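Local coordinates for protein O-methyltransferase (Burkholderia thailandensis, PDB 3MCZ) that probably transfers a methyl group from S-adenosylmethionine to a hydroxyl oxygen of a substrate not yet identified, acting as a dimer, at residues L77-L85 with F93-L103; L283-R294 with L316-V326. All coordinates share one frame; numbering follows the deposited sequence.

Contact 1 of 2, residues L77-L85 with F93-L103; sequences LHALAALGL and FRNTALTERYL
Phe93 lays its ring against the last turns of helix 70-82, under Leu77 and beside His78 and Ala81. From CB the side chain heads for the helix, since with chi1 at -67° CG turns its back on the carbonyl carbon. Leu77 CB covers the whole ring: it sits almost exactly on the ring normal, 3.7 Å from the Phe93 centroid, a CH-pi contact. Round the rim the neighbours differ. CD1 and CE1 lie by Leu77 CD1, the former at 4.0 Å; CE2 is 3.6 Å from Leu77 O and also meets Ala81 CB; and CZ, the tip, points into the His78 ring. Against His78 the pair is T-shaped, the Phe93 edge turned to the imidazole face with the planes at 75°, while His78 NE2 is hydrogen-bonded to Lys88 NZ. Helix, hairpin 86-95 and next helix follow one another as in the winged-helix-like dimerisation domains of this family; the hairpin would be the wing. The helix ends in a Schellman motif at Gly84, and the carbonyls of Gly84 and Leu85 are taken up by threonines. Thr99 OG1 donates to Leu85 O at 2.6 Å, in the carbonyl plane on a lone pair; Thr96 OG1 donates to Gly84 O at 2.9 Å, tilted 23° from the plane of the Gly84 carbonyl. Thr96 is also the N-cap of helix 97-103, accepting a weak bond from Thr99 N. Beyond the threonines, the side chains of Leu85 and Leu103 cross at about a right angle, CD2 to CD1 4.0 Å, next to Phe50.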
loop_
_atom_site.group_PDB
_atom_site.type_symbol
_atom_site.label_atom_id
_atom_site.label_comp_id
_atom_site.label_asym_id
_atom_site.label_seq_id
_atom_site.Cartn_x
_atom_site.Cartn_y
_atom_site.Cartn_z
ATOM N N LEU A 77 9.755 -12.546 10.943
ATOM C CA LEU A 77 10.298 -11.811 12.065
ATOM C C LEU A 77 11.441 -10.935 11.589
ATOM O O LEU A 77 11.574 -9.805 12.036
ATOM C CB LEU A 77 10.748 -12.737 13.184
ATOM C CG LEU A 77 9.646 -13.522 13.899
ATOM C CD1 LEU A 77 10.241 -14.746 14.559
ATOM C CD2 LEU A 77 8.924 -12.626 14.930
ATOM N N HIS A 78 12.272 -11.483 10.701
ATOM C CA HIS A 78 13.335 -10.695 10.077
ATOM C C HIS A 78 12.823 -9.486 9.327
ATOM O O HIS A 78 13.362 -8.402 9.468
ATOM C CB HIS A 78 14.240 -11.599 9.211
ATOM C CG HIS A 78 15.121 -12.498 10.019
ATOM N ND1 HIS A 78 15.096 -13.870 9.901
ATOM C CD2 HIS A 78 16.067 -12.219 10.946
ATOM C CE1 HIS A 78 15.980 -14.399 10.731
ATOM N NE2 HIS A 78 16.568 -13.418 11.391
ATOM N N ALA A 79 11.750 -9.630 8.559
ATOM C CA ALA A 79 11.178 -8.492 7.864
ATOM C C ALA A 79 10.613 -7.436 8.828
ATOM O O ALA A 79 10.766 -6.219 8.588
ATOM C CB ALA A 79 10.068 -8.963 6.853
ATOM N N LEU A 80 9.989 -7.887 9.920
ATOM C CA LEU A 80 9.499 -6.971 10.958
ATOM C C LEU A 80 10.634 -6.232 11.679
ATOM O O LEU A 80 10.525 -5.034 11.965
ATOM C CB LEU A 80 8.644 -7.716 11.960
ATOM C CG LEU A 80 7.314 -8.237 11.405
ATOM C CD1 LEU A 80 6.581 -9.082 12.462
ATOM C CD2 LEU A 80 6.405 -7.025 10.937
ATOM N N ALA A 81 11.741 -6.922 11.911
ATOM C CA ALA A 81 12.916 -6.297 12.496
ATOM C C ALA A 81 13.481 -5.212 11.558
ATOM O O ALA A 81 13.771 -4.063 11.971
ATOM C CB ALA A 81 13.964 -7.356 12.815
ATOM N N ALA A 82 13.594 -5.560 10.286
ATOM C CA ALA A 82 14.062 -4.636 9.264
ATOM C C ALA A 82 13.179 -3.408 9.146
ATOM O O ALA A 82 13.681 -2.328 8.850
ATOM C CB ALA A 82 14.165 -5.347 7.877
ATOM N N LEU A 83 11.873 -3.574 9.339
ATOM C CA LEU A 83 10.930 -2.437 9.394
ATOM C C LEU A 83 11.074 -1.516 10.620
ATOM O O LEU A 83 10.529 -0.405 10.619
ATOM C CB LEU A 83 9.481 -2.940 9.256
ATOM C CG LEU A 83 8.997 -3.319 7.853
ATOM C CD1 LEU A 83 7.660 -4.028 7.881
ATOM C CD2 LEU A 83 8.913 -2.084 6.936
ATOM N N GLY A 84 11.803 -1.945 11.646
ATOM C CA GLY A 84 11.948 -1.179 12.895
ATOM C C GLY A 84 10.884 -1.522 13.922
ATOM O O GLY A 84 10.679 -0.788 14.910
ATOM N N LEU A 85 10.199 -2.642 13.712
ATOM C CA LEU A 85 9.142 -3.073 14.619
ATOM C C LEU A 85 9.623 -4.049 15.667
ATOM O O LEU A 85 8.981 -4.186 16.712
ATOM C CB LEU A 85 7.972 -3.656 13.831
ATOM C CG LEU A 85 7.316 -2.652 12.875
ATOM C CD1 LEU A 85 6.114 -3.263 12.083
ATOM C CD2 LEU A 85 6.909 -1.383 13.618
ATOM N N PHE A 93 13.756 -12.112 19.216
ATOM C CA PHE A 93 13.120 -10.908 18.724
ATOM C C PHE A 93 12.206 -10.358 19.791
ATOM O O PHE A 93 11.408 -11.104 20.374
ATOM C CB PHE A 93 12.269 -11.227 17.490
ATOM C CG PHE A 93 13.068 -11.636 16.285
ATOM C CD1 PHE A 93 13.434 -12.958 16.104
ATOM C CD2 PHE A 93 13.445 -10.702 15.317
ATOM C CE1 PHE A 93 14.175 -13.347 14.986
ATOM C CE2 PHE A 93 14.169 -11.109 14.188
ATOM C CZ PHE A 93 14.537 -12.428 14.047
ATOM N N ARG A 94 12.316 -9.050 20.000
ATOM C CA ARG A 94 11.490 -8.342 20.964
ATOM C C ARG A 94 11.059 -7.002 20.373
ATOM O O ARG A 94 11.706 -6.462 19.470
ATOM C CB ARG A 94 12.234 -8.152 22.295
ATOM C CG ARG A 94 13.361 -7.131 22.266
ATOM C CD ARG A 94 13.994 -6.946 23.653
ATOM N NE ARG A 94 14.999 -5.889 23.622
ATOM C CZ ARG A 94 16.196 -6.034 23.068
ATOM N NH1 ARG A 94 16.531 -7.192 22.514
ATOM N NH2 ARG A 94 17.061 -5.027 23.068
ATOM N N ASN A 95 9.942 -6.485 20.872
ATOM C CA ASN A 95 9.388 -5.222 20.410
ATOM C C ASN A 95 10.305 -4.044 20.597
ATOM O O ASN A 95 10.923 -3.878 21.644
ATOM C CB ASN A 95 8.101 -4.894 21.157
ATOM C CG ASN A 95 6.994 -5.859 20.856
ATOM O OD1 ASN A 95 7.044 -6.567 19.859
ATOM N ND2 ASN A 95 5.973 -5.875 21.704
ATOM N N THR A 96 10.320 -3.177 19.598
ATOM C CA THR A 96 10.949 -1.875 19.736
ATOM C C THR A 96 10.039 -0.940 20.537
ATOM O O THR A 96 8.884 -1.275 20.813
ATOM C CB THR A 96 11.188 -1.240 18.391
ATOM O OG1 THR A 96 9.934 -1.162 17.692
ATOM C CG2 THR A 96 12.189 -2.089 17.606
ATOM N N ALA A 97 10.579 0.227 20.893
ATOM C CA ALA A 97 9.835 1.226 21.654
ATOM C C ALA A 97 8.535 1.605 20.941
ATOM O O ALA A 97 7.466 1.602 21.530
ATOM C CB ALA A 97 10.710 2.463 21.928
ATOM N N LEU A 98 8.629 1.901 19.650
ATOM C CA LEU A 98 7.443 2.237 18.846
ATOM C C LEU A 98 6.373 1.133 18.916
ATOM O O LEU A 98 5.199 1.384 19.176
ATOM C CB LEU A 98 7.875 2.418 17.383
ATOM C CG LEU A 98 6.818 2.876 16.378
ATOM C CD1 LEU A 98 6.430 4.317 16.669
ATOM C CD2 LEU A 98 7.343 2.697 14.961
ATOM N N THR A 99 6.788 -0.096 18.674
ATOM C CA THR A 99 5.874 -1.224 18.727
ATOM C C THR A 99 5.260 -1.377 20.111
ATOM O O THR A 99 4.066 -1.563 20.252
ATOM C CB THR A 99 6.612 -2.510 18.344
ATOM O OG1 THR A 99 7.132 -2.332 17.025
ATOM C CG2 THR A 99 5.675 -3.741 18.408
ATOM N N GLU A 100 6.077 -1.271 21.152
ATOM C CA GLU A 100 5.557 -1.478 22.485
ATOM C C GLU A 100 4.468 -0.428 22.785
ATOM O O GLU A 100 3.399 -0.757 23.310
ATOM C CB GLU A 100 6.695 -1.434 23.508
ATOM C CG GLU A 100 6.261 -1.911 24.895
ATOM C CD GLU A 100 6.061 -3.418 25.008
ATOM O OE1 GLU A 100 6.496 -4.190 24.115
ATOM O OE2 GLU A 100 5.472 -3.831 26.039
ATOM N N ARG A 101 4.726 0.818 22.405
ATOM C CA ARG A 101 3.813 1.884 22.720
ATOM C C ARG A 101 2.511 1.832 21.916
ATOM O O ARG A 101 1.452 2.097 22.447
ATOM C CB ARG A 101 4.490 3.242 22.518
ATOM C CG ARG A 101 3.563 4.419 22.775
ATOM C CD ARG A 101 4.334 5.699 22.916
ATOM N NE ARG A 101 3.474 6.756 23.419
ATOM C CZ ARG A 101 3.818 8.037 23.511
ATOM N NH1 ARG A 101 5.026 8.457 23.147
ATOM N NH2 ARG A 101 2.941 8.898 23.984
ATOM N N TYR A 102 2.586 1.541 20.629
ATOM C CA TYR A 102 1.411 1.723 19.748
ATOM C C TYR A 102 0.796 0.448 19.219
ATOM O O TYR A 102 -0.310 0.461 18.692
ATOM C CB TYR A 102 1.767 2.646 18.582
ATOM C CG TYR A 102 2.232 4.025 18.999
ATOM C CD1 TYR A 102 1.340 4.970 19.497
ATOM C CD2 TYR A 102 3.562 4.381 18.897
ATOM C CE1 TYR A 102 1.778 6.257 19.890
ATOM C CE2 TYR A 102 4.016 5.659 19.285
ATOM C CZ TYR A 102 3.121 6.587 19.762
ATOM O OH TYR A 102 3.590 7.829 20.138
ATOM N N LEU A 103 1.501 -0.675 19.332
ATOM C CA LEU A 103 1.054 -1.903 18.667
ATOM C C LEU A 103 0.834 -3.078 19.625
ATOM O O LEU A 103 0.637 -4.214 19.184
ATOM C CB LEU A 103 2.061 -2.288 17.582
ATOM C CG LEU A 103 2.234 -1.299 16.418
ATOM C CD1 LEU A 103 3.341 -1.818 15.451
ATOM C CD2 LEU A 103 0.886 -1.049 15.718
#

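Contact 2 of 2, residues L283-R294 with L316-V326; sequences LLILTMTMNDDR and LHPTPWIAGVV
Met290 and Thr319 are joined by a reciprocal pair of hydrogen bonds: Met290 N donates to Thr319 OG1 at 3.0 Å, and Thr319 N, in the first turn of helix 319-328, returns a bond to Met290 O at 2.9 Å, in the carbonyl plane. A water held by four bonds extends this polar knot. It donates to Met288 O and His317 O and accepts from Thr287 OG1 and Thr319 OG1, bridging the strand end and the turn before the helix. Further out, a second water links Arg294 NE to Leu316 O.

Apolar contacts line the strand. The side chains of Ile285 and Val326 slide past each other, CD1 to CG2 3.6 Å, and Ile285 CD1 also touches Ile322 CG2. Ile322 and Thr287 meet tip to tip, the methyl CD1 touching the hydroxyl OG1 that also bonds the water. Leu316, its CG anti to the backbone N (chi1 -175°), sends CD2 across Met288 CB at 3.7 Å and on to Met290 CB; both methionines are selenomethionines. The helix runs nearly antiparallel to strand 281-288, packing on one face of the mixed seven-stranded sheet of the Rossmann-like methyltransferase fold, in which 341-347 alone runs against the other strands.

Flat and ring groups close the outer end. Pro318 CG sits against one face of the Arg294 guanidinium, 3.4 Å from its plane and over its centre. Asp292 sets its carboxylate against Pro318 and Pro320, OD1 being 3.5 Å from Pro318 CB, and His78 of the second subunit packs on Arg294.

The Ile285, Ile322 and Val326 end is therefore greasy and directionless, whereas at the strand's end backbone and hydroxyl groups of mostly buried residues are matched by one another and by water, fixing the helix start to the strand exit.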
loop_
_atom_site.group_PDB
_atom_site.type_symbol
_atom_site.label_atom_id
_atom_site.label_comp_id
_atom_site.label_asym_id
_atom_site.label_seq_id
_atom_site.Cartn_x
_atom_site.Cartn_y
_atom_site.Cartn_z
ATOM N N LEU A 283 -21.432 29.234 14.415
ATOM C CA LEU A 283 -21.430 27.962 13.723
ATOM C C LEU A 283 -19.962 27.563 13.487
ATOM O O LEU A 283 -19.164 28.365 12.934
ATOM C CB LEU A 283 -22.134 28.121 12.361
ATOM C CG LEU A 283 -22.086 26.882 11.446
ATOM C CD1 LEU A 283 -22.698 25.634 12.123
ATOM C CD2 LEU A 283 -22.748 27.129 10.081
ATOM N N LEU A 284 -19.593 26.349 13.906
ATOM C CA LEU A 284 -18.236 25.855 13.724
ATOM C C LEU A 284 -18.262 24.754 12.693
ATOM O O LEU A 284 -19.058 23.825 12.802
ATOM C CB LEU A 284 -17.646 25.292 15.015
ATOM C CG LEU A 284 -17.642 26.210 16.234
ATOM C CD1 LEU A 284 -16.954 25.529 17.431
ATOM C CD2 LEU A 284 -17.017 27.595 15.946
ATOM N N ILE A 285 -17.406 24.873 11.684
ATOM C CA ILE A 285 -17.232 23.807 10.711
ATOM C C ILE A 285 -15.760 23.447 10.598
ATOM O O ILE A 285 -14.950 24.257 10.222
ATOM C CB ILE A 285 -17.743 24.188 9.324
ATOM C CG1 ILE A 285 -19.226 24.637 9.367
ATOM C CG2 ILE A 285 -17.516 22.986 8.338
ATOM C CD1 ILE A 285 -19.774 25.215 8.040
ATOM N N LEU A 286 -15.439 22.211 10.942
ATOM C CA LEU A 286 -14.101 21.702 10.809
ATOM C C LEU A 286 -14.064 20.884 9.522
ATOM O O LEU A 286 -14.880 19.986 9.323
ATOM C CB LEU A 286 -13.803 20.811 11.993
ATOM C CG LEU A 286 -12.390 20.282 12.089
ATOM C CD1 LEU A 286 -11.381 21.428 12.256
ATOM C CD2 LEU A 286 -12.346 19.313 13.293
ATOM N N THR A 287 -13.116 21.192 8.657
ATOM C CA THR A 287 -13.061 20.569 7.362
ATOM C C THR A 287 -11.604 20.484 6.884
ATOM O O THR A 287 -10.782 21.383 7.157
ATOM C CB THR A 287 -13.975 21.318 6.375
ATOM O OG1 THR A 287 -14.025 20.594 5.152
ATOM C CG2 THR A 287 -13.472 22.769 6.081
HETATM N N MSE A 288 -11.254 19.403 6.194
HETATM C CA MSE A 288 -9.899 19.314 5.665
HETATM C C MSE A 288 -9.679 20.439 4.656
HETATM O O MSE A 288 -10.486 20.657 3.752
HETATM C CB MSE A 288 -9.611 17.986 4.968
HETATM C CG MSE A 288 -8.136 17.936 4.491
HETATM SE SE MSE A 288 -7.624 16.129 4.015
HETATM C CE MSE A 288 -7.952 15.545 5.838
ATOM N N THR A 289 -8.551 21.104 4.756
ATOM C CA THR A 289 -8.295 22.279 3.908
ATOM C C THR A 289 -8.148 21.867 2.436
ATOM O O THR A 289 -7.379 20.948 2.106
ATOM C CB THR A 289 -7.014 22.964 4.348
ATOM O OG1 THR A 289 -7.131 23.312 5.727
ATOM C CG2 THR A 289 -6.720 24.219 3.520
HETATM N N MSE A 290 -8.906 22.520 1.572
HETATM C CA MSE A 290 -8.857 22.245 0.138
HETATM C C MSE A 290 -9.066 23.548 -0.608
HETATM O O MSE A 290 -10.079 24.227 -0.395
HETATM C CB MSE A 290 -9.963 21.250 -0.225
HETATM C CG MSE A 290 -10.267 21.194 -1.712
HETATM SE SE MSE A 290 -11.784 20.083 -2.159
HETATM C CE MSE A 290 -10.553 18.567 -2.599
ATOM N N ASN A 291 -8.146 23.880 -1.495
ATOM C CA ASN A 291 -8.276 25.076 -2.294
ATOM C C ASN A 291 -9.322 24.884 -3.404
ATOM O O ASN A 291 -9.727 23.743 -3.712
ATOM C CB ASN A 291 -6.914 25.462 -2.882
ATOM C CG ASN A 291 -5.901 25.794 -1.810
ATOM O OD1 ASN A 291 -6.259 25.994 -0.664
ATOM N ND2 ASN A 291 -4.646 25.841 -2.174
ATOM N N ASP A 292 -9.738 25.989 -4.025
ATOM C CA ASP A 292 -10.687 25.929 -5.177
ATOM C C ASP A 292 -10.205 25.097 -6.384
ATOM O O ASP A 292 -11.006 24.584 -7.143
ATOM C CB ASP A 292 -11.064 27.348 -5.623
ATOM C CG ASP A 292 -12.131 27.974 -4.717
ATOM O OD1 ASP A 292 -13.008 27.234 -4.156
ATOM O OD2 ASP A 292 -12.110 29.209 -4.588
ATOM N N ASP A 293 -8.911 24.902 -6.533
ATOM C CA ASP A 293 -8.391 24.094 -7.637
ATOM C C ASP A 293 -8.602 22.579 -7.456
ATOM O O ASP A 293 -8.412 21.818 -8.385
ATOM C CB ASP A 293 -6.921 24.424 -7.897
ATOM C CG ASP A 293 -5.982 24.007 -6.754
ATOM O OD1 ASP A 293 -6.382 23.312 -5.784
ATOM O OD2 ASP A 293 -4.791 24.363 -6.854
ATOM N N ARG A 294 -9.020 22.165 -6.263
ATOM C CA ARG A 294 -9.301 20.744 -5.935
ATOM C C ARG A 294 -8.071 19.812 -5.974
ATOM O O ARG A 294 -8.203 18.599 -5.852
ATOM C CB ARG A 294 -10.441 20.222 -6.817
ATOM C CG ARG A 294 -11.745 20.811 -6.364
ATOM C CD ARG A 294 -12.817 20.403 -7.290
ATOM N NE ARG A 294 -14.146 20.711 -6.771
ATOM C CZ ARG A 294 -14.725 21.897 -6.751
ATOM N NH1 ARG A 294 -14.116 23.053 -7.165
ATOM N NH2 ARG A 294 -15.952 21.931 -6.253
ATOM N N LEU A 316 -14.741 15.830 -0.820
ATOM C CA LEU A 316 -14.272 16.950 -0.015
ATOM C C LEU A 316 -14.611 18.198 -0.805
ATOM O O LEU A 316 -14.212 18.311 -1.920
ATOM C CB LEU A 316 -12.761 16.880 0.270
ATOM C CG LEU A 316 -12.199 17.960 1.209
ATOM C CD1 LEU A 316 -12.917 18.017 2.566
ATOM C CD2 LEU A 316 -10.649 17.764 1.373
ATOM N N HIS A 317 -15.358 19.123 -0.209
ATOM C CA HIS A 317 -15.704 20.380 -0.831
ATOM C C HIS A 317 -14.648 21.450 -0.522
ATOM O O HIS A 317 -14.101 21.480 0.598
ATOM C CB HIS A 317 -17.089 20.822 -0.359
ATOM C CG HIS A 317 -18.128 19.772 -0.597
ATOM N ND1 HIS A 317 -18.481 19.370 -1.868
ATOM C CD2 HIS A 317 -18.838 19.006 0.256
ATOM C CE1 HIS A 317 -19.386 18.408 -1.783
ATOM N NE2 HIS A 317 -19.626 18.174 -0.505
ATOM N N PRO A 318 -14.355 22.307 -1.502
ATOM C CA PRO A 318 -13.367 23.344 -1.234
ATOM C C PRO A 318 -13.723 24.243 -0.064
ATOM O O PRO A 318 -14.870 24.648 0.099
ATOM C CB PRO A 318 -13.297 24.138 -2.536
ATOM C CG PRO A 318 -13.795 23.154 -3.620
ATOM C CD PRO A 318 -14.794 22.290 -2.920
ATOM N N THR A 319 -12.699 24.587 0.709
ATOM C CA THR A 319 -12.872 25.390 1.900
ATOM C C THR A 319 -13.403 26.782 1.616
ATOM O O THR A 319 -14.270 27.235 2.338
ATOM C CB THR A 319 -11.552 25.390 2.731
ATOM O OG1 THR A 319 -11.148 24.013 2.913
ATOM C CG2 THR A 319 -11.771 26.064 4.083
ATOM N N PRO A 320 -12.892 27.468 0.575
ATOM C CA PRO A 320 -13.493 28.748 0.228
ATOM C C PRO A 320 -14.955 28.644 -0.193
ATOM O O PRO A 320 -15.720 29.591 0.022
ATOM C CB PRO A 320 -12.639 29.255 -0.951
ATOM C CG PRO A 320 -11.319 28.537 -0.787
ATOM C CD PRO A 320 -11.720 27.174 -0.265
ATOM N N TRP A 321 -15.347 27.517 -0.782
ATOM C CA TRP A 321 -16.747 27.325 -1.181
ATOM C C TRP A 321 -17.618 27.170 0.076
ATOM O O TRP A 321 -18.678 27.799 0.187
ATOM C CB TRP A 321 -16.905 26.107 -2.095
ATOM C CG TRP A 321 -18.308 25.859 -2.482
ATOM C CD1 TRP A 321 -18.994 26.434 -3.502
ATOM C CD2 TRP A 321 -19.203 24.969 -1.838
ATOM N NE1 TRP A 321 -20.285 25.958 -3.528
ATOM C CE2 TRP A 321 -20.441 25.075 -2.490
ATOM C CE3 TRP A 321 -19.090 24.123 -0.741
ATOM C CZ2 TRP A 321 -21.553 24.323 -2.111
ATOM C CZ3 TRP A 321 -20.203 23.361 -0.374
ATOM C CH2 TRP A 321 -21.408 23.464 -1.070
ATOM N N ILE A 322 -17.160 26.348 1.017
ATOM C CA ILE A 322 -17.858 26.221 2.304
ATOM C C ILE A 322 -17.998 27.599 2.984
ATOM O O ILE A 322 -19.077 27.970 3.449
ATOM C CB ILE A 322 -17.168 25.210 3.258
ATOM C CG1 ILE A 322 -17.166 23.811 2.623
ATOM C CG2 ILE A 322 -17.891 25.208 4.610
ATOM C CD1 ILE A 322 -16.243 22.708 3.327
ATOM N N ALA A 323 -16.903 28.353 3.036
ATOM C CA ALA A 323 -16.936 29.643 3.666
ATOM C C ALA A 323 -17.942 30.569 3.004
ATOM O O ALA A 323 -18.657 31.309 3.705
ATOM C CB ALA A 323 -15.520 30.279 3.713
ATOM N N GLY A 324 -18.040 30.531 1.671
ATOM C CA GLY A 324 -19.020 31.354 0.945
ATOM C C GLY A 324 -20.449 30.965 1.285
ATOM O O GLY A 324 -21.303 31.840 1.427
ATOM N N VAL A 325 -20.704 29.667 1.478
ATOM C CA VAL A 325 -22.048 29.225 1.875
ATOM C C VAL A 325 -22.449 29.770 3.261
ATOM O O VAL A 325 -23.564 30.265 3.474
ATOM C CB VAL A 325 -22.197 27.705 1.840
ATOM C CG1 VAL A 325 -23.613 27.341 2.291
ATOM C CG2 VAL A 325 -21.910 27.156 0.419
ATOM N N VAL A 326 -21.503 29.755 4.191
ATOM C CA VAL A 326 -21.731 30.319 5.523
ATOM C C VAL A 326 -22.036 31.825 5.445
ATOM O O VAL A 326 -22.982 32.309 6.102
ATOM C CB VAL A 326 -20.521 30.000 6.462
ATOM C CG1 VAL A 326 -20.700 30.628 7.862
ATOM C CG2 VAL A 326 -20.338 28.484 6.581
HETATM O O HOH W 1 -12.707 21.978 2.892
HETATM O O HOH W 2 -14.752 18.687 -4.717
HETATM O O HOH W 3 -17.938 20.693 -4.170
#

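How the contacts relate
Contact 1 belongs to the dimerisation domain and contact 2 to the methyltransferase domain; their centres lie 40 Å apart, on opposite sides of the chain's centre, and they share no helix or strand. Contact 2 is the more buried, tying a sheet strand to the helix that covers it, whereas contact 1 is partly buried and joins a helix end to a hairpin and the next short helix. Threonine hydroxyls serve both, donating to carbonyls in contact 1; in contact 2 taking a backbone N-H and sharing a water. Aromatic stacking marks the first, branched aliphatic and proline packing the second. Both contacts reach the second subunit.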